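Local coordinates for centrosomal protein of 104 kDa (Homo sapiens, PDB 5LPH), which is required for ciliogenesis and for structural integrity at the ciliary tip, interacts with tubulin, and is present here as its TOG domain alone, at residues 92-97 and 139-144. Numbering follows the deposited sequence.
Sequences ASVFLV and ERTIPV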
loop_
_atom_site.group_PDB
_atom_site.type_symbol
_atom_site.label_atom_id
_atom_site.label_comp_id
_atom_site.label_asym_id
_atom_site.label_seq_id
_atom_site.Cartn_x
_atom_site.Cartn_y
_atom_site.Cartn_z
ATOM N N ALA A 92 -5.420 13.336 12.894
ATOM C CA ALA A 92 -5.025 14.571 12.216
ATOM C C ALA A 92 -3.671 14.409 11.520
ATOM O O ALA A 92 -3.471 14.911 10.413
ATOM C CB ALA A 92 -4.963 15.716 13.206
ATOM N N SER A 93 -2.749 13.713 12.183
ATOM C CA SER A 93 -1.436 13.427 11.617
ATOM C C SER A 93 -1.514 12.504 10.403
ATOM O O SER A 93 -0.827 12.731 9.409
ATOM C CB SER A 93 -0.510 12.838 12.678
ATOM O OG SER A 93 -0.349 13.772 13.728
ATOM N N VAL A 94 -2.366 11.486 10.480
ATOM C CA VAL A 94 -2.600 10.587 9.349
ATOM C C VAL A 94 -3.208 11.334 8.155
ATOM O O VAL A 94 -2.866 11.039 7.004
ATOM C CB VAL A 94 -3.457 9.364 9.767
ATOM C CG1 VAL A 94 -3.951 8.582 8.559
ATOM C CG2 VAL A 94 -2.644 8.449 10.671
ATOM N N PHE A 95 -4.094 12.292 8.430
ATOM C CA PHE A 95 -4.665 13.155 7.384
ATOM C C PHE A 95 -3.567 13.907 6.602
ATOM O O PHE A 95 -3.621 13.981 5.374
ATOM C CB PHE A 95 -5.701 14.129 7.984
ATOM C CG PHE A 95 -6.181 15.185 7.022
ATOM C CD1 PHE A 95 -5.535 16.414 6.940
ATOM C CD2 PHE A 95 -7.281 14.958 6.207
ATOM C CE1 PHE A 95 -5.966 17.389 6.054
ATOM C CE2 PHE A 95 -7.722 15.932 5.320
ATOM C CZ PHE A 95 -7.061 17.149 5.243
ATOM N N LEU A 96 -2.585 14.455 7.316
ATOM C CA LEU A 96 -1.460 15.155 6.683
ATOM C C LEU A 96 -0.476 14.208 5.981
ATOM O O LEU A 96 0.013 14.535 4.902
ATOM C CB LEU A 96 -0.723 16.045 7.690
ATOM C CG LEU A 96 -1.480 17.279 8.195
ATOM C CD1 LEU A 96 -0.613 18.031 9.184
ATOM C CD2 LEU A 96 -1.902 18.208 7.065
ATOM N N VAL A 97 -0.197 13.050 6.584
ATOM C CA VAL A 97 0.635 12.018 5.945
ATOM C C VAL A 97 0.049 11.597 4.599
ATOM O O VAL A 97 0.762 11.523 3.601
ATOM C CB VAL A 97 0.819 10.788 6.867
ATOM C CG1 VAL A 97 1.273 9.543 6.102
ATOM C CG2 VAL A 97 1.815 11.121 7.966
ATOM N N GLU A 139 -5.303 1.796 6.416
ATOM C CA GLU A 139 -6.380 1.979 5.421
ATOM C C GLU A 139 -6.358 3.341 4.726
ATOM O O GLU A 139 -6.714 3.443 3.556
ATOM C CB GLU A 139 -7.764 1.747 6.054
ATOM C CG GLU A 139 -8.018 0.307 6.486
ATOM C CD GLU A 139 -9.208 0.143 7.431
ATOM O OE1 GLU A 139 -9.422 1.028 8.287
ATOM O OE2 GLU A 139 -9.921 -0.887 7.340
ATOM N N ARG A 140 -5.959 4.382 5.451
ATOM C CA ARG A 140 -5.894 5.736 4.889
ATOM C C ARG A 140 -4.649 6.019 4.052
ATOM O O ARG A 140 -4.680 6.950 3.251
ATOM C CB ARG A 140 -5.994 6.785 6.004
ATOM C CG ARG A 140 -7.294 6.768 6.801
ATOM C CD ARG A 140 -8.516 7.005 5.932
ATOM N NE ARG A 140 -8.532 8.334 5.321
ATOM C CZ ARG A 140 -9.298 8.700 4.290
ATOM N NH1 ARG A 140 -10.119 7.837 3.690
ATOM N NH2 ARG A 140 -9.237 9.948 3.841
ATOM N N THR A 141 -3.574 5.242 4.234
ATOM C CA THR A 141 -2.289 5.505 3.570
ATOM C C THR A 141 -1.896 4.507 2.487
ATOM O O THR A 141 -1.335 4.920 1.471
ATOM C CB THR A 141 -1.133 5.589 4.581
ATOM O OG1 THR A 141 -1.007 4.352 5.288
ATOM C CG2 THR A 141 -1.372 6.721 5.563
ATOM N N ILE A 142 -2.174 3.215 2.681
ATOM C CA ILE A 142 -1.690 2.196 1.731
ATOM C C ILE A 142 -2.227 2.376 0.300
ATOM O O ILE A 142 -1.449 2.260 -0.646
ATOM C CB ILE A 142 -1.858 0.716 2.241
ATOM C CG1 ILE A 142 -1.242 -0.309 1.280
ATOM C CG2 ILE A 142 -3.299 0.248 2.348
ATOM C CD1 ILE A 142 0.222 -0.137 1.016
ATOM N N PRO A 143 -3.533 2.690 0.131
ATOM C CA PRO A 143 -4.028 2.892 -1.241
ATOM C C PRO A 143 -3.365 4.068 -1.973
ATOM O O PRO A 143 -3.125 3.991 -3.177
ATOM C CB PRO A 143 -5.531 3.157 -1.045
ATOM C CG PRO A 143 -5.844 2.657 0.322
ATOM C CD PRO A 143 -4.605 2.942 1.112
ATOM N N VAL A 144 -3.062 5.131 -1.236
ATOM C CA VAL A 144 -2.404 6.304 -1.805
ATOM C C VAL A 144 -0.942 5.972 -2.114
ATOM O O VAL A 144 -0.390 6.419 -3.121
ATOM C CB VAL A 144 -2.488 7.514 -0.852
ATOM C CG1 VAL A 144 -1.834 8.733 -1.479
ATOM C CG2 VAL A 144 -3.945 7.824 -0.522
#
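Val94 and Val97 meet Arg140 and Thr141 in a mostly buried, apolar helix-to-helix contact between helices 83-100 and 131-147 of the TOG domain, a worked example of how alternate helices of a solenoid pack side by side. Over these short segments the axes run 6° from parallel and come within 9.6 Å, close enough for short branched side chains to bridge the gap without any hydrogen bond across it. Val94 points toward helix 131-147: its CG1 reaches Arg140 CB at 3.7 Å, so the arginine takes part through the base of its aliphatic chain. The two side chains cross at about a right angle, and two bends in the arginine chain turn its guanidinium out to the side of the helix pair, away from Val94. One turn further, chi1 of 162° sets Val97 CG1 anti to the backbone N, where it meets Thr141 CG2 at a slant, 3.9 Å away. With chi1 at 61°, Thr141 turns this methyl toward Val97 and OG1 back to its own helix, where a hydrogen bond to Cys137 O satisfies the buried hydroxyl. Leu116 of helix 106-126 touches both Val97 and Thr141, closing one side of the seam, and Arg98 NH1 hydrogen-bonds Arg140 O, adding a polar link between the same two helices. Near-parallel packing of alternate helices, with the intervening helix laid against both, is characteristic of the HEAT-repeat solenoid from which TOG domains are built.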